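Long-range contacts in toll-like receptor 13 (Mus musculus, PDB 4Z0C), which recognizes and binds bacterial 23S rRNA and signals through MYD88 and TRAF6 to activate NF-kappa-B and the inflammatory response: residues L319-N325 / R346-L351; F367-S373 / N392-S397; L375-L381 / L399-L405. All coordinates share one frame; numbering follows the deposited sequence.

Interaction 1. Residues L319-N325 / R346-L351; sequences LNDSEFN and RTWSSL. With NAG (2-acetamido-2-deoxy-beta-D-glucopyranose), chain P.
The backbones of S322 and T347 come together where two loops of neighbouring leucine-rich repeats meet, their CA atoms 4.1 Å apart. Segment 319-325 belongs to LRR 12 and segment 346-351 to LRR 13. Each contains a type I beta turn, S322 to N325 and W348 to L351. Loops of successive repeats stack in the leucine-rich repeat solenoid, and L319 still belongs to strand 318-319. F324 N donates to T347 O at 3.1 Å. S322 N makes a weak bond to R346 O.

T347 is the central side chain. Its OG1 lies anti to the backbone N (chi1 -160°), which carries it to E323 and to the ring edge of F324. OG1 donates to E323 OE2 at 3.0 Å, on the anti lone pair. The same oxygen accepts D321 N, so two donors hold the buried carboxylate in place. L319 CB packs on T347 OG1. Helix 293-302 touches L319, E323 and F324 from outside the pair, and K297 forms a salt bridge with D321.

N320 carries an N-linked sugar, its ND2 bonded to C1 of the glycan. At the other end, N325 meets S350 twice. S350 N donates to N325 OD1 from above the carbonyl plane, and S350 OG donates to N325 O at 3.0 Å.

Interaction 2. Residues F367-S373 / N392-S397; sequences FPDFAFS and NNLAFS. With NAG (2-acetamido-2-deoxy-beta-D-glucopyranose), chain Q.
N392 reaches across to segment 367-373 with its side-chain amide and bonds twice through ND2. One bond goes to F367 O at 2.8 Å and is almost straight (176°). The other goes to D369 OD1 at 2.9 Å. Both acceptors lie close to the amide plane, so the pair fixes the rotation of the group. CG of N392 stands opposite the backbone N (chi1 174°), which projects the amide toward the other loop.

Backbone bonds continue the join. F370 N donates to L394 O at 2.7 Å, and F372 N donates to A395 O. S373 OG donates to S397 O at 2.7 Å. A395 CB sits against P368 O and F367 CB. The rings of F372 and F396 are nearly parallel but slid apart, with centroids 5.2 Å apart.

Further out, L381 touches both of these rings, and W348 meets F372 and bonds to A371 O. A sugar of a glycan lies beside F370 and S373. The loops belong to LRR 14 and LRR 15 on the outer side of the solenoid. N392 and S373 supply side-chain donors to F367 O, D369 OD1 and S397 O, linking loops that have no strand ladder between them.

Interaction 3. Residues L375-L381 / L399-L405; sequences LKHLEFL and LFALKEL
L402 CD1 packs against both L378 and L381 at the apolar centre of this contact. It is 4.0 Å from L378 CG and 4.0 Å from L381 CB. These are leucines of the leucine-rich repeat core, from LRR 15 and LRR 16, stacked one repeat on the next. L378 and L402 lie side by side and point the same way. L381 and L405 do likewise, with L381 CD2 3.9 Å from L405 CD1. Each of these four leucines has CG opposite its backbone N, as at L402 (chi1 -155°), so equivalent side chains run in step. L399 CD2 extends the layer and touches L375 O. L357 and L429 continue the core into the adjoining repeats.

Outward from the leucines the backbones form a parallel ladder, F380 beside E404 and L381 beside L405. E379 O accepts two donors, K403 N at 2.9 Å and E404 N at 3.0 Å. L381 N then donates to E404 O at 3.1 Å. A water joins the turns by donating to L378 O and accepting from A401 N.

At the polar edge, the aliphatic parts of E379 and K403 run alongside each other, E379 CG to K403 CD 3.8 Å. Their charged ends are not in contact, so any attraction is probably modest. F380 and E404 also lie alongside, on the sheet face away from the leucines. The carboxylate plane stands about 80° from the ring, and E404 OE1 approaches the ring edge 3.6 Å from F380 CE1.

The three contacts lie side by side in the leucine-rich repeat ectodomain. Interaction 1 closes before the other two open, and interactions 2 and 3 alternate their segments along the chain. The centres of interactions 1 and 2 lie about 15 Å apart. Those of interactions 1 and 3 are about 17 Å apart, and those of interactions 2 and 3 about 13 Å. Interaction 1 joins LRR 12 to LRR 13, interaction 2 joins LRR 14 to LRR 15, and interaction 3 carries LRR 15 on to LRR 16 at strands 380-382 and 404-406. L351 meets L375, and F372 O meets L399 CD2. The repeats thus form one continuous core. Interaction 3 comes nearest the bound RNA, its nearest atom about 10 Å away.

Interaction 1. Residues L319-N325 / R346-L351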
loop_
_atom_site.group_PDB
_atom_site.type_symbol
_atom_site.label_atom_id
_atom_site.label_comp_id
_atom_site.label_asym_id
_atom_site.label_seq_id
_atom_site.Cartn_x
_atom_site.Cartn_y
_atom_site.Cartn_z
ATOM N N LEU A 319 7.376 34.467 17.597
ATOM C CA LEU A 319 8.626 35.175 17.790
ATOM C C LEU A 319 8.717 36.280 16.756
ATOM O O LEU A 319 8.985 36.029 15.592
ATOM C CB LEU A 319 9.816 34.214 17.679
ATOM C CG LEU A 319 9.963 33.226 18.835
ATOM C CD1 LEU A 319 10.769 32.006 18.397
ATOM C CD2 LEU A 319 10.634 33.904 20.022
ATOM N N ASN A 320 8.481 37.510 17.175
ATOM C CA ASN A 320 8.496 38.612 16.227
ATOM C C ASN A 320 9.129 39.869 16.795
ATOM O O ASN A 320 8.839 40.966 16.333
ATOM C CB ASN A 320 7.075 38.899 15.715
ATOM C CG ASN A 320 6.112 39.317 16.826
ATOM O OD1 ASN A 320 6.382 39.115 18.011
ATOM N ND2 ASN A 320 4.972 39.897 16.432
ATOM N N ASP A 321 10.013 39.707 17.779
ATOM C CA ASP A 321 10.476 40.858 18.547
ATOM C C ASP A 321 11.933 40.799 19.005
ATOM O O ASP A 321 12.214 40.838 20.209
ATOM C CB ASP A 321 9.577 41.043 19.766
ATOM C CG ASP A 321 9.637 42.431 20.311
ATOM O OD1 ASP A 321 9.897 43.363 19.520
ATOM O OD2 ASP A 321 9.459 42.580 21.534
ATOM N N SER A 322 12.850 40.656 18.052
ATOM C CA SER A 322 14.276 40.754 18.344
ATOM C C SER A 322 14.791 39.805 19.430
ATOM O O SER A 322 15.811 40.084 20.048
ATOM C CB SER A 322 14.635 42.206 18.682
ATOM O OG SER A 322 14.172 43.085 17.668
ATOM N N GLU A 323 14.100 38.689 19.652
ATOM C CA GLU A 323 14.476 37.730 20.707
ATOM C C GLU A 323 15.917 37.230 20.661
ATOM O O GLU A 323 16.525 36.957 21.701
ATOM C CB GLU A 323 13.526 36.527 20.726
ATOM C CG GLU A 323 12.204 36.782 21.451
ATOM C CD GLU A 323 11.158 37.489 20.597
ATOM O OE1 GLU A 323 10.209 38.053 21.190
ATOM O OE2 GLU A 323 11.287 37.498 19.346
ATOM N N PHE A 324 16.447 37.064 19.456
ATOM C CA PHE A 324 17.754 36.446 19.291
ATOM C C PHE A 324 18.828 37.442 18.919
ATOM O O PHE A 324 19.990 37.067 18.748
ATOM C CB PHE A 324 17.681 35.314 18.240
ATOM C CG PHE A 324 16.810 34.171 18.658
ATOM C CD1 PHE A 324 17.307 33.185 19.506
ATOM C CD2 PHE A 324 15.488 34.090 18.231
ATOM C CE1 PHE A 324 16.511 32.127 19.919
ATOM C CE2 PHE A 324 14.681 33.042 18.635
ATOM C CZ PHE A 324 15.190 32.053 19.479
ATOM N N ASN A 325 18.454 38.712 18.804
ATOM C CA ASN A 325 19.386 39.703 18.266
ATOM C C ASN A 325 20.633 39.979 19.109
ATOM O O ASN A 325 21.650 40.438 18.584
ATOM C CB ASN A 325 18.669 40.982 17.833
ATOM C CG ASN A 325 17.823 40.769 16.581
ATOM O OD1 ASN A 325 18.024 39.799 15.839
ATOM N ND2 ASN A 325 16.877 41.670 16.339
ATOM N N ARG A 346 11.820 39.988 12.400
ATOM C CA ARG A 346 12.278 40.754 13.542
ATOM C C ARG A 346 12.975 39.937 14.600
ATOM O O ARG A 346 13.693 40.498 15.436
ATOM C CB ARG A 346 11.113 41.508 14.193
ATOM C CG ARG A 346 10.398 42.509 13.309
ATOM C CD ARG A 346 11.324 43.619 12.829
ATOM N NE ARG A 346 10.579 44.650 12.105
ATOM C CZ ARG A 346 9.704 45.475 12.676
ATOM N NH1 ARG A 346 9.460 45.388 13.977
ATOM N NH2 ARG A 346 9.069 46.384 11.948
ATOM N N THR A 347 12.754 38.628 14.591
ATOM C CA THR A 347 13.286 37.803 15.673
ATOM C C THR A 347 14.770 37.463 15.553
ATOM O O THR A 347 15.464 37.372 16.562
ATOM C CB THR A 347 12.470 36.506 15.871
ATOM O OG1 THR A 347 12.728 35.985 17.185
ATOM C CG2 THR A 347 12.831 35.454 14.805
ATOM N N TRP A 348 15.252 37.297 14.325
ATOM C CA TRP A 348 16.614 36.828 14.085
ATOM C C TRP A 348 17.302 37.696 13.043
ATOM O O TRP A 348 18.069 37.211 12.210
ATOM C CB TRP A 348 16.612 35.368 13.640
ATOM C CG TRP A 348 15.611 35.033 12.549
ATOM C CD1 TRP A 348 15.275 35.796 11.456
ATOM C CD2 TRP A 348 14.805 33.855 12.473
ATOM N NE1 TRP A 348 14.311 35.154 10.702
ATOM C CE2 TRP A 348 14.006 33.963 11.309
ATOM C CE3 TRP A 348 14.674 32.722 13.279
ATOM C CZ2 TRP A 348 13.110 32.974 10.932
ATOM C CZ3 TRP A 348 13.776 31.738 12.897
ATOM C CH2 TRP A 348 13.000 31.877 11.737
ATOM N N SER A 349 17.009 38.987 13.099
ATOM C CA SER A 349 17.573 39.964 12.177
ATOM C C SER A 349 19.105 39.962 12.128
ATOM O O SER A 349 19.705 40.224 11.083
ATOM C CB SER A 349 17.081 41.360 12.562
ATOM O OG SER A 349 17.092 42.209 11.433
ATOM N N SER A 350 19.734 39.675 13.261
ATOM C CA SER A 350 21.188 39.774 13.358
ATOM C C SER A 350 21.916 38.418 13.298
ATOM O O SER A 350 23.132 38.350 13.464
ATOM C CB SER A 350 21.551 40.470 14.660
ATOM O OG SER A 350 21.313 39.587 15.746
ATOM N N LEU A 351 21.181 37.351 13.008
ATOM C CA LEU A 351 21.758 36.019 13.031
ATOM C C LEU A 351 22.474 35.688 11.726
ATOM O O LEU A 351 22.143 34.707 11.072
ATOM C CB LEU A 351 20.674 34.981 13.333
ATOM C CG LEU A 351 20.644 34.451 14.769
ATOM C CD1 LEU A 351 20.902 35.552 15.734
ATOM C CD2 LEU A 351 19.339 33.757 15.113
HETATM C C1 NAG P . 4.082 40.219 17.529
HETATM C C2 NAG P . 3.898 41.735 17.392
HETATM C C3 NAG P . 2.706 42.256 18.204
HETATM C C4 NAG P . 1.456 41.429 17.944
HETATM C C5 NAG P . 1.737 39.943 18.177
HETATM C C6 NAG P . 0.523 39.072 17.817
HETATM C C7 NAG P . 5.829 43.253 17.048
HETATM C C8 NAG P . 6.698 44.226 17.788
HETATM N N2 NAG P . 5.125 42.404 17.805
HETATM O O3 NAG P . 2.419 43.610 17.903
HETATM O O4 NAG P . 0.408 41.893 18.780
HETATM O O5 NAG P . 2.868 39.486 17.445
HETATM O O6 NAG P . 0.285 39.005 16.421
HETATM O O7 NAG P . 5.802 43.277 15.819
#

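Interaction 2. Residues F367-S373 / N392-S397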
loop_
_atom_site.group_PDB
_atom_site.type_symbol
_atom_site.label_atom_id
_atom_site.label_comp_id
_atom_site.label_asym_id
_atom_site.label_seq_id
_atom_site.Cartn_x
_atom_site.Cartn_y
_atom_site.Cartn_z
ATOM N N PHE A 367 4.431 31.146 6.629
ATOM C CA PHE A 367 5.453 32.073 7.061
ATOM C C PHE A 367 5.273 33.316 6.227
ATOM O O PHE A 367 4.965 33.227 5.039
ATOM C CB PHE A 367 6.847 31.510 6.802
ATOM C CG PHE A 367 7.112 30.221 7.508
ATOM C CD1 PHE A 367 7.556 30.217 8.817
ATOM C CD2 PHE A 367 6.912 29.015 6.870
ATOM C CE1 PHE A 367 7.796 29.038 9.480
ATOM C CE2 PHE A 367 7.155 27.828 7.530
ATOM C CZ PHE A 367 7.602 27.844 8.840
ATOM N N PRO A 368 5.463 34.485 6.845
ATOM C CA PRO A 368 5.322 35.745 6.112
ATOM C C PRO A 368 6.493 36.005 5.180
ATOM O O PRO A 368 7.550 35.380 5.314
ATOM C CB PRO A 368 5.274 36.791 7.230
ATOM C CG PRO A 368 5.975 36.163 8.367
ATOM C CD PRO A 368 5.681 34.692 8.282
ATOM N N ASP A 369 6.292 36.944 4.260
ATOM C CA ASP A 369 7.305 37.369 3.302
ATOM C C ASP A 369 8.597 37.779 4.005
ATOM O O ASP A 369 8.565 38.458 5.029
ATOM C CB ASP A 369 6.783 38.545 2.481
ATOM C CG ASP A 369 5.503 38.217 1.745
ATOM O OD1 ASP A 369 5.205 37.010 1.582
ATOM O OD2 ASP A 369 4.783 39.165 1.357
ATOM N N PHE A 370 9.717 37.346 3.436
ATOM C CA PHE A 370 11.062 37.665 3.920
ATOM C C PHE A 370 11.395 37.158 5.324
ATOM O O PHE A 370 12.399 37.555 5.884
ATOM C CB PHE A 370 11.338 39.167 3.796
ATOM C CG PHE A 370 10.925 39.741 2.475
ATOM C CD1 PHE A 370 11.738 39.607 1.367
ATOM C CD2 PHE A 370 9.699 40.380 2.331
ATOM C CE1 PHE A 370 11.350 40.122 0.132
ATOM C CE2 PHE A 370 9.296 40.898 1.097
ATOM C CZ PHE A 370 10.122 40.771 -0.004
ATOM N N ALA A 371 10.585 36.249 5.863
ATOM C CA ALA A 371 10.807 35.711 7.209
ATOM C C ALA A 371 12.212 35.175 7.423
ATOM O O ALA A 371 12.816 35.425 8.464
ATOM C CB ALA A 371 9.786 34.628 7.539
ATOM N N PHE A 372 12.722 34.415 6.457
ATOM C CA PHE A 372 14.040 33.813 6.612
ATOM C C PHE A 372 15.164 34.651 5.994
ATOM O O PHE A 372 16.345 34.328 6.147
ATOM C CB PHE A 372 14.050 32.392 6.030
ATOM C CG PHE A 372 13.145 31.443 6.753
ATOM C CD1 PHE A 372 13.571 30.804 7.902
ATOM C CD2 PHE A 372 11.863 31.199 6.291
ATOM C CE1 PHE A 372 12.735 29.937 8.579
ATOM C CE2 PHE A 372 11.021 30.342 6.969
ATOM C CZ PHE A 372 11.451 29.709 8.108
ATOM N N SER A 373 14.802 35.757 5.355
ATOM C CA SER A 373 15.759 36.553 4.584
ATOM C C SER A 373 17.042 37.060 5.288
ATOM O O SER A 373 18.087 37.176 4.636
ATOM C CB SER A 373 15.043 37.706 3.893
ATOM O OG SER A 373 14.096 37.215 2.970
ATOM N N ASN A 392 4.826 29.608 0.874
ATOM C CA ASN A 392 4.938 31.027 0.548
ATOM C C ASN A 392 6.342 31.319 0.076
ATOM O O ASN A 392 7.239 31.500 0.898
ATOM C CB ASN A 392 4.617 31.931 1.741
ATOM C CG ASN A 392 4.871 33.412 1.428
ATOM O OD1 ASN A 392 4.881 33.818 0.255
ATOM N ND2 ASN A 392 5.123 34.212 2.468
ATOM N N ASN A 393 6.510 31.402 -1.241
ATOM C CA ASN A 393 7.826 31.517 -1.874
ATOM C C ASN A 393 8.689 32.673 -1.365
ATOM O O ASN A 393 9.923 32.573 -1.321
ATOM C CB ASN A 393 7.648 31.615 -3.382
ATOM C CG ASN A 393 6.712 30.550 -3.914
ATOM O OD1 ASN A 393 6.517 29.508 -3.280
ATOM N ND2 ASN A 393 6.115 30.808 -5.074
ATOM N N LEU A 394 8.027 33.763 -0.976
ATOM C CA LEU A 394 8.712 34.970 -0.516
ATOM C C LEU A 394 9.298 34.872 0.892
ATOM O O LEU A 394 10.121 35.701 1.273
ATOM C CB LEU A 394 7.795 36.195 -0.613
ATOM C CG LEU A 394 7.539 36.747 -2.011
ATOM C CD1 LEU A 394 6.636 37.948 -1.900
ATOM C CD2 LEU A 394 8.852 37.135 -2.677
ATOM N N ALA A 395 8.873 33.873 1.662
ATOM C CA ALA A 395 9.446 33.662 2.989
ATOM C C ALA A 395 10.907 33.212 2.910
ATOM O O ALA A 395 11.669 33.389 3.858
ATOM C CB ALA A 395 8.623 32.663 3.784
ATOM N N PHE A 396 11.301 32.646 1.774
ATOM C CA PHE A 396 12.639 32.083 1.646
ATOM C C PHE A 396 13.529 32.922 0.734
ATOM O O PHE A 396 14.610 32.496 0.329
ATOM C CB PHE A 396 12.566 30.639 1.136
ATOM C CG PHE A 396 11.645 29.761 1.940
ATOM C CD1 PHE A 396 12.010 29.323 3.198
ATOM C CD2 PHE A 396 10.427 29.361 1.428
ATOM C CE1 PHE A 396 11.174 28.516 3.940
ATOM C CE2 PHE A 396 9.591 28.550 2.164
ATOM C CZ PHE A 396 9.968 28.127 3.424
ATOM N N SER A 397 13.066 34.125 0.434
ATOM C CA SER A 397 13.794 35.046 -0.424
ATOM C C SER A 397 15.217 35.298 0.077
ATOM O O SER A 397 15.422 35.725 1.218
ATOM C CB SER A 397 13.025 36.361 -0.540
ATOM O OG SER A 397 13.581 37.173 -1.552
HETATM C C1 NAG Q . 11.486 42.056 7.207
HETATM C C2 NAG Q . 12.291 42.386 5.938
HETATM C C3 NAG Q . 11.611 43.468 5.084
HETATM C C4 NAG Q . 10.126 43.151 4.906
HETATM C C5 NAG Q . 9.513 42.957 6.288
HETATM C C6 NAG Q . 7.992 42.824 6.302
HETATM C C7 NAG Q . 14.761 42.155 5.851
HETATM C C8 NAG Q . 16.048 42.902 6.067
HETATM N N2 NAG Q . 13.652 42.776 6.279
HETATM O O3 NAG Q . 12.250 43.584 3.829
HETATM O O4 NAG Q . 9.464 44.164 4.185
HETATM O O5 NAG Q . 10.130 41.816 6.860
HETATM O O6 NAG Q . 7.584 41.546 5.863
HETATM O O7 NAG Q . 14.765 41.036 5.318
#

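Interaction 3. Residues L375-L381 / L399-L405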
loop_
_atom_site.group_PDB
_atom_site.type_symbol
_atom_site.label_atom_id
_atom_site.label_comp_id
_atom_site.label_asym_id
_atom_site.label_seq_id
_atom_site.Cartn_x
_atom_site.Cartn_y
_atom_site.Cartn_z
ATOM N N LEU A 375 18.821 35.398 7.204
ATOM C CA LEU A 375 19.723 34.274 7.420
ATOM C C LEU A 375 20.508 33.936 6.157
ATOM O O LEU A 375 20.392 32.842 5.609
ATOM C CB LEU A 375 18.965 33.063 7.965
ATOM C CG LEU A 375 17.974 33.356 9.104
ATOM C CD1 LEU A 375 17.272 32.079 9.577
ATOM C CD2 LEU A 375 18.608 34.122 10.289
ATOM N N LYS A 376 21.363 34.863 5.740
ATOM C CA LYS A 376 22.034 34.768 4.451
ATOM C C LYS A 376 23.082 33.667 4.421
ATOM O O LYS A 376 23.597 33.332 3.361
ATOM C CB LYS A 376 22.694 36.101 4.105
ATOM C CG LYS A 376 21.713 37.281 4.045
ATOM C CD LYS A 376 21.504 37.762 2.617
ATOM C CE LYS A 376 21.583 39.287 2.511
ATOM N NZ LYS A 376 20.471 39.984 3.212
ATOM N N HIS A 377 23.384 33.090 5.578
ATOM C CA HIS A 377 24.370 32.020 5.656
ATOM C C HIS A 377 23.791 30.646 6.005
ATOM O O HIS A 377 24.537 29.674 6.136
ATOM C CB HIS A 377 25.479 32.412 6.633
ATOM C CG HIS A 377 26.567 33.231 6.008
ATOM N ND1 HIS A 377 26.707 34.581 6.240
ATOM C CD2 HIS A 377 27.576 32.885 5.174
ATOM C CE1 HIS A 377 27.748 35.035 5.566
ATOM N NE2 HIS A 377 28.294 34.026 4.912
ATOM N N LEU A 378 22.468 30.574 6.159
ATOM C CA LEU A 378 21.779 29.322 6.495
ATOM C C LEU A 378 22.111 28.208 5.485
ATOM O O LEU A 378 22.049 28.426 4.276
ATOM C CB LEU A 378 20.260 29.552 6.563
ATOM C CG LEU A 378 19.392 28.598 7.398
ATOM C CD1 LEU A 378 19.768 28.670 8.868
ATOM C CD2 LEU A 378 17.904 28.874 7.214
ATOM N N GLU A 379 22.499 27.037 5.987
ATOM C CA GLU A 379 22.797 25.876 5.145
ATOM C C GLU A 379 21.818 24.715 5.349
ATOM O O GLU A 379 21.594 23.917 4.435
ATOM C CB GLU A 379 24.237 25.419 5.382
ATOM C CG GLU A 379 25.215 26.261 4.598
ATOM C CD GLU A 379 26.639 26.096 5.051
ATOM O OE1 GLU A 379 26.865 25.478 6.111
ATOM O OE2 GLU A 379 27.533 26.598 4.343
ATOM N N PHE A 380 21.239 24.625 6.546
ATOM C CA PHE A 380 20.244 23.601 6.843
ATOM C C PHE A 380 18.982 24.235 7.451
ATOM O O PHE A 380 19.042 24.975 8.426
ATOM C CB PHE A 380 20.801 22.539 7.793
ATOM C CG PHE A 380 19.758 21.563 8.308
ATOM C CD1 PHE A 380 19.400 20.441 7.560
ATOM C CD2 PHE A 380 19.135 21.766 9.540
ATOM C CE1 PHE A 380 18.436 19.543 8.030
ATOM C CE2 PHE A 380 18.182 20.875 10.019
ATOM C CZ PHE A 380 17.832 19.756 9.260
ATOM N N LEU A 381 17.837 23.924 6.866
ATOM C CA LEU A 381 16.563 24.406 7.377
ATOM C C LEU A 381 15.614 23.226 7.408
ATOM O O LEU A 381 15.482 22.494 6.419
ATOM C CB LEU A 381 16.010 25.527 6.498
ATOM C CG LEU A 381 14.580 25.995 6.822
ATOM C CD1 LEU A 381 14.481 26.567 8.226
ATOM C CD2 LEU A 381 14.067 27.004 5.795
ATOM N N LEU A 399 17.804 33.081 0.495
ATOM C CA LEU A 399 18.545 31.993 1.133
ATOM C C LEU A 399 19.477 31.278 0.154
ATOM O O LEU A 399 19.371 30.068 -0.037
ATOM C CB LEU A 399 17.602 30.973 1.771
ATOM C CG LEU A 399 16.833 31.426 3.006
ATOM C CD1 LEU A 399 15.963 30.302 3.539
ATOM C CD2 LEU A 399 17.798 31.906 4.068
ATOM N N PHE A 400 20.413 32.019 -0.430
ATOM C CA PHE A 400 21.251 31.491 -1.499
ATOM C C PHE A 400 22.308 30.489 -1.017
ATOM O O PHE A 400 22.941 29.805 -1.829
ATOM C CB PHE A 400 21.907 32.651 -2.243
ATOM C CG PHE A 400 20.920 33.598 -2.863
ATOM C CD1 PHE A 400 19.719 33.124 -3.390
ATOM C CD2 PHE A 400 21.163 34.965 -2.878
ATOM C CE1 PHE A 400 18.792 33.995 -3.955
ATOM C CE2 PHE A 400 20.242 35.844 -3.437
ATOM C CZ PHE A 400 19.054 35.358 -3.979
ATOM N N ALA A 401 22.487 30.365 0.294
ATOM C CA ALA A 401 23.498 29.431 0.798
ATOM C C ALA A 401 22.935 28.062 1.170
ATOM O O ALA A 401 23.694 27.145 1.503
ATOM C CB ALA A 401 24.247 30.036 1.990
ATOM N N LEU A 402 21.614 27.921 1.104
ATOM C CA LEU A 402 20.945 26.725 1.608
ATOM C C LEU A 402 21.374 25.481 0.830
ATOM O O LEU A 402 21.407 25.490 -0.400
ATOM C CB LEU A 402 19.427 26.905 1.586
ATOM C CG LEU A 402 18.645 26.050 2.585
ATOM C CD1 LEU A 402 18.903 26.560 3.998
ATOM C CD2 LEU A 402 17.153 26.053 2.263
ATOM N N LYS A 403 21.758 24.432 1.557
ATOM C CA LYS A 403 22.231 23.214 0.923
ATOM C C LYS A 403 21.225 22.105 1.158
ATOM O O LYS A 403 21.065 21.209 0.330
ATOM C CB LYS A 403 23.611 22.820 1.454
ATOM C CG LYS A 403 24.655 23.920 1.263
ATOM C CD LYS A 403 25.993 23.634 1.957
ATOM C CE LYS A 403 26.941 22.912 1.026
ATOM N NZ LYS A 403 28.335 22.843 1.563
ATOM N N GLU A 404 20.516 22.187 2.277
ATOM C CA GLU A 404 19.549 21.149 2.611
ATOM C C GLU A 404 18.242 21.703 3.177
ATOM O O GLU A 404 18.256 22.434 4.167
ATOM C CB GLU A 404 20.157 20.144 3.595
ATOM C CG GLU A 404 19.128 19.123 4.065
ATOM C CD GLU A 404 19.726 17.914 4.764
ATOM O OE1 GLU A 404 18.936 17.155 5.377
ATOM O OE2 GLU A 404 20.966 17.716 4.691
ATOM N N LEU A 405 17.119 21.320 2.567
ATOM C CA LEU A 405 15.792 21.733 3.030
ATOM C C LEU A 405 14.966 20.498 3.371
ATOM O O LEU A 405 14.761 19.619 2.534
ATOM C CB LEU A 405 15.086 22.595 1.966
ATOM C CG LEU A 405 13.643 23.088 2.215
ATOM C CD1 LEU A 405 13.528 23.970 3.481
ATOM C CD2 LEU A 405 13.070 23.823 1.002
HETATM O O HOH W 1 21.243 30.710 2.804
#